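Long-range contacts in lectin (Cicer arietinum, PDB 3V6N), which agglutinates red blood cells, probably by binding sugars, and holds calcium and sodium ions in the central channel of its four-bladed hemopexin-type beta-propeller: residues N7-S12 and M173-A178; C66-E71 and D121-S126; T182-L187 and R195-P200. One frame throughout, in Å; residues are numbered along the deposited sequence.

Contact 1. Residues N7-S12 and M173-A178; sequences NAAFRS and MDSAFA. With CA (calcium ion), chain D; NA (sodium ion), chain G.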
loop_
_atom_site.group_PDB
_atom_site.type_symbol
_atom_site.label_atom_id
_atom_site.label_comp_id
_atom_site.label_asym_id
_atom_site.label_seq_id
_atom_site.Cartn_x
_atom_site.Cartn_y
_atom_site.Cartn_z
ATOM N N ASN A 7 -1.106 -14.617 -12.169
ATOM C CA ASN A 7 -1.916 -13.464 -11.807
ATOM C C ASN A 7 -1.489 -12.195 -12.566
ATOM O O ASN A 7 -2.268 -11.249 -12.683
ATOM C CB ASN A 7 -1.840 -13.254 -10.291
ATOM C CG ASN A 7 -2.978 -12.399 -9.743
ATOM O OD1 ASN A 7 -3.908 -12.013 -10.460
ATOM N ND2 ASN A 7 -2.899 -12.092 -8.456
ATOM N N ALA A 8 -0.259 -12.194 -13.091
ATOM C CA ALA A 8 0.290 -11.048 -13.846
ATOM C C ALA A 8 1.494 -11.443 -14.681
ATOM O O ALA A 8 2.161 -12.453 -14.412
ATOM C CB ALA A 8 0.655 -9.883 -12.927
ATOM N N ALA A 9 1.786 -10.617 -15.679
ATOM C CA ALA A 9 2.893 -10.882 -16.577
ATOM C C ALA A 9 3.236 -9.638 -17.370
ATOM O O ALA A 9 2.373 -8.773 -17.598
ATOM C CB ALA A 9 2.559 -12.033 -17.514
ATOM N N PHE A 10 4.503 -9.542 -17.766
ATOM C CA PHE A 10 4.929 -8.541 -18.740
ATOM C C PHE A 10 6.072 -9.075 -19.601
ATOM O O PHE A 10 6.883 -9.896 -19.156
ATOM C CB PHE A 10 5.228 -7.170 -18.093
ATOM C CG PHE A 10 6.489 -7.118 -17.244
ATOM C CD1 PHE A 10 6.426 -7.313 -15.860
ATOM C CD2 PHE A 10 7.727 -6.806 -17.815
ATOM C CE1 PHE A 10 7.570 -7.223 -15.075
ATOM C CE2 PHE A 10 8.881 -6.742 -17.030
ATOM C CZ PHE A 10 8.801 -6.943 -15.656
ATOM N N ARG A 11 6.096 -8.628 -20.845
ATOM C CA ARG A 11 7.150 -8.955 -21.786
ATOM C C ARG A 11 8.424 -8.230 -21.369
ATOM O O ARG A 11 8.372 -7.042 -21.063
ATOM C CB ARG A 11 6.725 -8.444 -23.168
ATOM C CG ARG A 11 7.724 -8.729 -24.271
ATOM C CD ARG A 11 7.280 -8.171 -25.608
ATOM N NE ARG A 11 7.003 -6.735 -25.543
ATOM C CZ ARG A 11 6.310 -6.084 -26.463
ATOM N NH1 ARG A 11 5.817 -6.752 -27.512
ATOM N NH2 ARG A 11 6.087 -4.781 -26.329
ATOM N N SER A 12 9.554 -8.936 -21.347
ATOM C CA SER A 12 10.869 -8.300 -21.169
ATOM C C SER A 12 11.368 -7.588 -22.428
ATOM O O SER A 12 10.953 -7.912 -23.548
ATOM C CB SER A 12 11.914 -9.335 -20.784
ATOM O OG SER A 12 13.151 -8.705 -20.459
ATOM N N MET A 173 -10.126 -12.011 -17.760
ATOM C CA MET A 173 -8.779 -12.524 -17.918
ATOM C C MET A 173 -8.011 -12.300 -16.623
ATOM O O MET A 173 -8.203 -11.288 -15.966
ATOM C CB MET A 173 -8.099 -11.817 -19.086
ATOM C CG MET A 173 -8.748 -12.206 -20.394
ATOM S SD MET A 173 -8.911 -10.828 -21.527
ATOM C CE MET A 173 -10.137 -11.506 -22.643
ATOM N N ASP A 174 -7.182 -13.270 -16.248
ATOM C CA ASP A 174 -6.455 -13.224 -14.978
ATOM C C ASP A 174 -5.134 -12.482 -15.176
ATOM O O ASP A 174 -4.644 -11.822 -14.267
ATOM C CB ASP A 174 -6.169 -14.650 -14.451
ATOM C CG ASP A 174 -7.388 -15.317 -13.810
ATOM O OD1 ASP A 174 -8.428 -14.632 -13.672
ATOM O OD2 ASP A 174 -7.314 -16.533 -13.429
ATOM N N SER A 175 -4.591 -12.588 -16.390
ATOM C CA SER A 175 -3.239 -12.174 -16.709
ATOM C C SER A 175 -3.018 -12.157 -18.218
ATOM O O SER A 175 -3.717 -12.856 -18.947
ATOM C CB SER A 175 -2.266 -13.157 -16.058
ATOM O OG SER A 175 -0.954 -12.807 -16.366
ATOM N N ALA A 176 -2.047 -11.367 -18.677
ATOM C CA ALA A 176 -1.705 -11.246 -20.098
ATOM C C ALA A 176 -0.297 -10.667 -20.328
ATOM O O ALA A 176 0.227 -9.916 -19.482
ATOM C CB ALA A 176 -2.732 -10.380 -20.822
ATOM N N PHE A 177 0.312 -11.028 -21.455
ATOM C CA PHE A 177 1.478 -10.318 -21.962
ATOM C C PHE A 177 1.532 -10.323 -23.484
ATOM O O PHE A 177 0.962 -11.205 -24.147
ATOM C CB PHE A 177 2.822 -10.748 -21.296
ATOM C CG PHE A 177 3.372 -12.094 -21.745
ATOM C CD1 PHE A 177 3.065 -13.260 -21.045
ATOM C CD2 PHE A 177 4.278 -12.179 -22.813
ATOM C CE1 PHE A 177 3.597 -14.492 -21.425
ATOM C CE2 PHE A 177 4.821 -13.402 -23.194
ATOM C CZ PHE A 177 4.489 -14.563 -22.501
ATOM N N ALA A 178 2.176 -9.300 -24.031
ATOM C CA ALA A 178 2.313 -9.177 -25.466
ATOM C C ALA A 178 3.553 -9.962 -25.908
ATOM O O ALA A 178 4.550 -10.000 -25.210
ATOM C CB ALA A 178 2.419 -7.708 -25.862
HETATM CA CA CA D . -4.483 -10.511 -12.389
HETATM NA NA NA G . 0.475 -7.993 -18.422
HETATM O O HOH W 1 -6.621 -11.440 -11.986
HETATM O O HOH W 2 -5.586 -8.877 -10.803
#

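Contact 2. Residues C66-E71 and D121-S126; sequences CSFDTE and DAAFRS. With NA (sodium ion), chain G; CA (calcium ion), chain D.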
loop_
_atom_site.group_PDB
_atom_site.type_symbol
_atom_site.label_atom_id
_atom_site.label_comp_id
_atom_site.label_asym_id
_atom_site.label_seq_id
_atom_site.Cartn_x
_atom_site.Cartn_y
_atom_site.Cartn_z
ATOM N N CYS A 66 -1.302 -7.310 -11.614
ATOM C CA CYS A 66 -1.402 -6.847 -12.987
ATOM C C CYS A 66 -0.099 -6.147 -13.357
ATOM O O CYS A 66 0.543 -5.526 -12.499
ATOM C CB CYS A 66 -2.579 -5.867 -13.156
ATOM S SG CYS A 66 -2.857 -5.247 -14.846
ATOM N N SER A 67 0.292 -6.223 -14.625
ATOM C CA SER A 67 1.400 -5.371 -15.109
ATOM C C SER A 67 1.533 -5.311 -16.603
ATOM O O SER A 67 0.916 -6.115 -17.336
ATOM C CB SER A 67 2.736 -5.741 -14.482
ATOM O OG SER A 67 3.016 -7.090 -14.650
ATOM N N PHE A 68 2.304 -4.326 -17.055
ATOM C CA PHE A 68 2.619 -4.179 -18.475
ATOM C C PHE A 68 3.939 -3.476 -18.701
ATOM O O PHE A 68 4.274 -2.537 -18.000
ATOM C CB PHE A 68 1.495 -3.476 -19.278
ATOM C CG PHE A 68 1.075 -2.108 -18.758
ATOM C CD1 PHE A 68 1.649 -0.948 -19.258
ATOM C CD2 PHE A 68 0.013 -1.977 -17.846
ATOM C CE1 PHE A 68 1.231 0.307 -18.816
ATOM C CE2 PHE A 68 -0.416 -0.728 -17.405
ATOM C CZ PHE A 68 0.194 0.417 -17.890
ATOM N N ASP A 69 4.659 -3.961 -19.700
ATOM C CA ASP A 69 5.831 -3.314 -20.272
ATOM C C ASP A 69 5.446 -1.960 -20.837
ATOM O O ASP A 69 4.337 -1.782 -21.376
ATOM C CB ASP A 69 6.377 -4.191 -21.409
ATOM C CG ASP A 69 7.742 -3.733 -21.901
ATOM O OD1 ASP A 69 8.643 -3.468 -21.054
ATOM O OD2 ASP A 69 7.917 -3.646 -23.138
ATOM N N THR A 70 6.331 -0.983 -20.689
ATOM C CA THR A 70 6.094 0.296 -21.340
ATOM C C THR A 70 7.107 0.449 -22.479
ATOM O O THR A 70 6.809 0.097 -23.607
ATOM C CB THR A 70 6.112 1.508 -20.366
ATOM O OG1 THR A 70 7.354 1.547 -19.637
ATOM C CG2 THR A 70 4.948 1.434 -19.397
ATOM N N GLU A 71 8.290 0.965 -22.157
ATOM C CA GLU A 71 9.389 1.111 -23.093
ATOM C C GLU A 71 10.680 0.987 -22.297
ATOM O O GLU A 71 10.699 1.182 -21.076
ATOM C CB GLU A 71 9.343 2.472 -23.814
ATOM C CG GLU A 71 8.263 2.598 -24.897
ATOM C CD GLU A 71 8.729 2.176 -26.282
ATOM O OE1 GLU A 71 9.915 1.809 -26.438
ATOM O OE2 GLU A 71 7.918 2.237 -27.236
ATOM N N ASP A 121 -7.423 -6.381 -13.585
ATOM C CA ASP A 121 -7.195 -7.823 -13.719
ATOM C C ASP A 121 -5.931 -8.177 -14.521
ATOM O O ASP A 121 -5.169 -9.047 -14.125
ATOM C CB ASP A 121 -8.385 -8.507 -14.414
ATOM C CG ASP A 121 -9.644 -8.565 -13.549
ATOM O OD1 ASP A 121 -9.562 -8.455 -12.310
ATOM O OD2 ASP A 121 -10.732 -8.744 -14.124
ATOM N N ALA A 122 -5.765 -7.523 -15.673
ATOM C CA ALA A 122 -4.801 -7.930 -16.691
ATOM C C ALA A 122 -4.532 -6.761 -17.629
ATOM O O ALA A 122 -5.361 -5.854 -17.760
ATOM C CB ALA A 122 -5.315 -9.141 -17.485
ATOM N N ALA A 123 -3.363 -6.775 -18.273
ATOM C CA ALA A 123 -2.985 -5.703 -19.176
ATOM C C ALA A 123 -1.948 -6.197 -20.152
ATOM O O ALA A 123 -1.139 -7.069 -19.815
ATOM C CB ALA A 123 -2.442 -4.522 -18.393
ATOM N N PHE A 124 -1.971 -5.663 -21.368
ATOM C CA PHE A 124 -0.855 -5.903 -22.273
ATOM C C PHE A 124 -0.544 -4.723 -23.191
ATOM O O PHE A 124 -1.433 -3.953 -23.560
ATOM C CB PHE A 124 -0.964 -7.243 -23.041
ATOM C CG PHE A 124 -2.014 -7.269 -24.122
ATOM C CD1 PHE A 124 -3.279 -7.793 -23.868
ATOM C CD2 PHE A 124 -1.717 -6.836 -25.408
ATOM C CE1 PHE A 124 -4.240 -7.850 -24.864
ATOM C CE2 PHE A 124 -2.683 -6.887 -26.416
ATOM C CZ PHE A 124 -3.942 -7.401 -26.142
ATOM N N ARG A 125 0.734 -4.605 -23.524
ATOM C CA ARG A 125 1.265 -3.518 -24.335
ATOM C C ARG A 125 0.917 -3.708 -25.810
ATOM O O ARG A 125 1.231 -4.749 -26.388
ATOM C CB ARG A 125 2.794 -3.432 -24.126
ATOM C CG ARG A 125 3.528 -2.388 -24.937
ATOM C CD ARG A 125 3.292 -0.976 -24.428
ATOM N NE ARG A 125 4.352 -0.099 -24.921
ATOM C CZ ARG A 125 4.298 0.604 -26.050
ATOM N NH1 ARG A 125 3.222 0.550 -26.843
ATOM N NH2 ARG A 125 5.335 1.356 -26.393
ATOM N N SER A 126 0.259 -2.714 -26.406
ATOM C CA SER A 126 -0.032 -2.725 -27.850
ATOM C C SER A 126 1.226 -2.569 -28.711
ATOM O O SER A 126 2.260 -2.102 -28.229
ATOM C CB SER A 126 -1.023 -1.598 -28.202
ATOM O OG SER A 126 -1.333 -1.583 -29.588
HETATM NA NA NA G . 0.475 -7.993 -18.422
HETATM CA CA CA D . -4.483 -10.511 -12.389
HETATM O O HOH W 1 -6.621 -11.440 -11.986
HETATM O O HOH W 2 -5.586 -8.877 -10.803
#

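Contact 3. Residues T182-L187 and R195-P200; sequences TNEAYL and RINFTP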
loop_
_atom_site.group_PDB
_atom_site.type_symbol
_atom_site.label_atom_id
_atom_site.label_comp_id
_atom_site.label_asym_id
_atom_site.label_seq_id
_atom_site.Cartn_x
_atom_site.Cartn_y
_atom_site.Cartn_z
ATOM N N THR A 182 5.217 -9.686 -33.550
ATOM C CA THR A 182 4.291 -8.557 -33.774
ATOM C C THR A 182 2.819 -8.967 -33.797
ATOM O O THR A 182 2.443 -9.919 -34.459
ATOM C CB THR A 182 4.616 -7.800 -35.084
ATOM O OG1 THR A 182 5.934 -7.261 -35.000
ATOM C CG2 THR A 182 3.641 -6.651 -35.319
ATOM N N ASN A 183 2.009 -8.221 -33.056
ATOM C CA ASN A 183 0.551 -8.354 -33.054
ATOM C C ASN A 183 0.054 -9.684 -32.483
ATOM O O ASN A 183 -1.044 -10.130 -32.809
ATOM C CB ASN A 183 -0.034 -8.082 -34.456
ATOM C CG ASN A 183 0.019 -6.607 -34.850
ATOM O OD1 ASN A 183 0.042 -5.708 -34.000
ATOM N ND2 ASN A 183 0.024 -6.351 -36.151
ATOM N N GLU A 184 0.867 -10.317 -31.640
ATOM C CA GLU A 184 0.416 -11.462 -30.851
ATOM C C GLU A 184 0.519 -11.162 -29.368
ATOM O O GLU A 184 1.363 -10.369 -28.930
ATOM C CB GLU A 184 1.195 -12.740 -31.177
ATOM C CG GLU A 184 0.851 -13.335 -32.529
ATOM C CD GLU A 184 1.486 -14.687 -32.782
ATOM O OE1 GLU A 184 2.010 -15.348 -31.840
ATOM O OE2 GLU A 184 1.436 -15.103 -33.955
ATOM N N ALA A 185 -0.358 -11.808 -28.613
ATOM C CA ALA A 185 -0.449 -11.641 -27.185
ATOM C C ALA A 185 -0.965 -12.945 -26.591
ATOM O O ALA A 185 -1.644 -13.730 -27.275
ATOM C CB ALA A 185 -1.377 -10.483 -26.853
ATOM N N TYR A 186 -0.630 -13.173 -25.327
ATOM C CA TYR A 186 -1.109 -14.324 -24.591
ATOM C C TYR A 186 -2.089 -13.867 -23.518
ATOM O O TYR A 186 -1.844 -12.880 -22.819
ATOM C CB TYR A 186 0.051 -15.077 -23.938
ATOM C CG TYR A 186 1.063 -15.653 -24.915
ATOM C CD1 TYR A 186 0.971 -16.979 -25.357
ATOM C CD2 TYR A 186 2.110 -14.873 -25.400
ATOM C CE1 TYR A 186 1.902 -17.506 -26.253
ATOM C CE2 TYR A 186 3.031 -15.392 -26.291
ATOM C CZ TYR A 186 2.929 -16.707 -26.707
ATOM O OH TYR A 186 3.864 -17.202 -27.585
ATOM N N LEU A 187 -3.196 -14.583 -23.404
ATOM C CA LEU A 187 -4.188 -14.351 -22.352
ATOM C C LEU A 187 -4.194 -15.561 -21.445
ATOM O O LEU A 187 -4.091 -16.676 -21.912
ATOM C CB LEU A 187 -5.585 -14.134 -22.952
ATOM C CG LEU A 187 -5.735 -13.160 -24.134
ATOM C CD1 LEU A 187 -7.200 -13.088 -24.567
ATOM C CD2 LEU A 187 -5.202 -11.763 -23.804
ATOM N N ARG A 195 -3.444 -17.842 -27.379
ATOM C CA ARG A 195 -2.564 -16.979 -28.135
ATOM C C ARG A 195 -3.441 -16.303 -29.177
ATOM O O ARG A 195 -3.963 -16.970 -30.048
ATOM C CB ARG A 195 -1.445 -17.805 -28.775
ATOM C CG ARG A 195 -0.387 -17.012 -29.532
ATOM C CD ARG A 195 0.789 -17.907 -29.925
ATOM N NE ARG A 195 0.330 -19.122 -30.591
ATOM C CZ ARG A 195 0.350 -19.332 -31.904
ATOM N NH1 ARG A 195 0.840 -18.421 -32.732
ATOM N NH2 ARG A 195 -0.109 -20.474 -32.391
ATOM N N ILE A 196 -3.618 -14.988 -29.064
ATOM C CA ILE A 196 -4.426 -14.220 -30.015
ATOM C C ILE A 196 -3.569 -13.391 -30.984
ATOM O O ILE A 196 -2.423 -13.054 -30.675
ATOM C CB ILE A 196 -5.451 -13.311 -29.295
ATOM C CG1 ILE A 196 -4.756 -12.153 -28.573
ATOM C CG2 ILE A 196 -6.286 -14.120 -28.308
ATOM C CD1 ILE A 196 -5.684 -11.058 -28.103
ATOM N N ASN A 197 -4.116 -13.100 -32.163
ATOM C CA ASN A 197 -3.530 -12.134 -33.104
ATOM C C ASN A 197 -4.474 -10.944 -33.142
ATOM O O ASN A 197 -5.691 -11.115 -33.296
ATOM C CB ASN A 197 -3.344 -12.731 -34.505
ATOM C CG ASN A 197 -2.581 -11.799 -35.457
ATOM O OD1 ASN A 197 -3.164 -10.919 -36.105
ATOM N ND2 ASN A 197 -1.275 -12.002 -35.558
ATOM N N PHE A 198 -3.928 -9.744 -32.957
ATOM C CA PHE A 198 -4.761 -8.539 -32.872
ATOM C C PHE A 198 -4.250 -7.470 -33.843
ATOM O O PHE A 198 -3.066 -7.453 -34.190
ATOM C CB PHE A 198 -4.854 -8.004 -31.416
ATOM C CG PHE A 198 -3.544 -7.480 -30.863
ATOM C CD1 PHE A 198 -2.602 -8.345 -30.318
ATOM C CD2 PHE A 198 -3.249 -6.117 -30.901
ATOM C CE1 PHE A 198 -1.391 -7.865 -29.829
ATOM C CE2 PHE A 198 -2.047 -5.627 -30.413
ATOM C CZ PHE A 198 -1.110 -6.502 -29.876
ATOM N N THR A 199 -5.171 -6.623 -34.304
ATOM C CA THR A 199 -4.846 -5.421 -35.074
ATOM C C THR A 199 -5.490 -4.223 -34.378
ATOM O O THR A 199 -6.719 -4.130 -34.308
ATOM C CB THR A 199 -5.358 -5.518 -36.524
ATOM O OG1 THR A 199 -4.747 -6.643 -37.163
ATOM C CG2 THR A 199 -5.029 -4.234 -37.315
ATOM N N PRO A 200 -4.659 -3.320 -33.831
ATOM C CA PRO A 200 -5.122 -2.141 -33.095
ATOM C C PRO A 200 -6.151 -1.339 -33.884
ATOM O O PRO A 200 -5.927 -1.037 -35.061
ATOM C CB PRO A 200 -3.840 -1.321 -32.920
ATOM C CG PRO A 200 -2.760 -2.347 -32.879
ATOM C CD PRO A 200 -3.187 -3.420 -33.839
#

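Contact 1. Residues N7-S12 and M173-A178
Asn7 O and Asp174 O lie 2.9 Å apart across this contact, a close approach of two partly negative atoms that a cation offsets: both bind the calcium ion. Ala9 O and Ala176 O, 3.1 Å apart, share the sodium ion in the same way. The strand axes run 5° from parallel, yet the metals take the place of the backbone bonds a parallel sheet would use. Asn7 grips calcium twice: besides its carbonyl, the side-chain OD1 binds the ion at 2.5 Å, CG lying anti to the backbone N (chi1 -161°) so that the amide swings round beside its own carbonyl. Asp65 O and Asp121 O, with two waters, complete the calcium shell. This is the axis of a four-bladed beta-propeller of the hemopexin fold: strands 6-11 and 175-178 are the innermost strands of their blades and turn every second carbonyl here to the metals on the axis. Classic beta bulges, Asn7-Ala8 opposite Phe21 and Asp174-Ser175 opposite Phe188, mark the calcium end of each strand. Between the metals, Ser175 tucks against the Ala8 backbone, its OG packing 3.3 Å from Ala8 C; Ala8 N is also near, but the angle is too poor for a hydrogen bond. Next along, Ala9 CB meets the Phe177 ring obliquely, 3.8 Å from CD1. Past the sodium, the methylenes of Arg11 run along the carbonyl of Ala178, with CD 3.3 Å from Ala178 O. A bend at chi3 (56°) then turns the guanidinium so that one face lies over Ala178 CB, offset toward the rim, while NH1 hydrogen-bonds to Ser179 O.

Contact 2. Residues C66-E71 and D121-S126
Phe68 lays its ring obliquely against the methyl of Ala123, with CD2 3.6 Å from Ala123 CB. Cys66, two residues earlier in the same strand, touches the same methyl, SG lying 3.6 Å from Ala123 CB, so the Ala123 methyl is in contact with both side chains. With SG anti to the backbone N, the sulfur lies alongside the Ala122-Ala123 backbone. On the channel side the two strands, 2° from parallel, are joined through metal rather than through backbone bonds: Ser67 O and Ala123 O sit 3.4 Å apart and both bind the sodium ion, whose further ligands include Ala9 O and Ala176 O. At the classic bulge where Asp121 and Ala122 both face Phe135, Asp121 O binds the calcium ion. These are the inner strands of consecutive blades of the hemopexin-type propeller. At the far end from calcium, Arg125 spans the gap. Its chain bends at chi2 (74°) and passes Asp69 O before NE donates to Thr70 O at 2.8 Å. That bond is nearly straight, 171° at the hydrogen, and Thr70 O lies almost in the guanidinium plane; from the acceptor's side, the donor is somewhat tilted from the carbonyl plane. NH2 adds a weak second bond to the same oxygen and forms a salt bridge with Glu71 OE2 at 2.9 Å, the carboxylate turned well out of the guanidinium plane. NH1 bonds to Gly129 O, in the arginine's own blade. With NE, NH1 and NH2 all engaged, the guanidinium is fixed in rotation, and its buried positive charge, probably balanced by Glu71, ties two blades together by a polar bridge where the metals no longer reach.

Contact 3. Residues T182-L187 and R195-P200
Asn183 O takes the backbone N-H of Phe198 at 2.9 Å and, from beside it, a CA-H contact from Asn197 CA at 3.2 Å. Farther along, Ala185 and Ile196 form an antiparallel hydrogen-bonded pair, Ile196 N reaching Ala185 O at 2.9 Å and Ala185 N returning a bond to Ile196 O. Glu184-Asn197 and Tyr186-Arg195 are the flanking non-hydrogen-bonded pairs, with side chains on one face. There Glu184 OE1 lies at the guanidinium edge of Arg195, in its plane, but the salt bridge is long, with a weak bond from NH1 at 3.4 Å. The Arg195 methylenes run beside the Tyr186 ring, pointing the same way, while Tyr186 OH bonds to Tyr216 OH. Ala185 and Ile196 turn to the other face, where Phe198 CE1 also comes within 4.0 Å of Ala185 CB. Phe198 offers one ring face to Asn183 CA in a CH-pi contact, 25° off the ring normal. The two segments belong to the hairpin of strands 184-189 and 192-197, the middle of a four-stranded blade between inner strand 175-178 and outer strand 210-212, and Phe198 meets Phe124 of the preceding blade edge-to-face.

In the fold
Contacts 1 and 2 both lie at the propeller axis, their centres about 7 Å apart, and share the calcium ion, the sodium ion and both calcium-bound waters. Contact 3 sits farther out, its centre about 12 Å from that of contact 1 and 13 Å from that of contact 2. Along the chain, 66-71 and 121-126 fall between 7-12 and 173-178, so contact 1 brings the first and last blades together and closes the ring, whereas contact 2 joins the two middle blades. Contact 3 follows within the last blade, where strand 184-189 pairs directly with 175-178. Joints between blades rest on shared metals, packing and an arginine bridge, those within a blade on backbone hydrogen bonds.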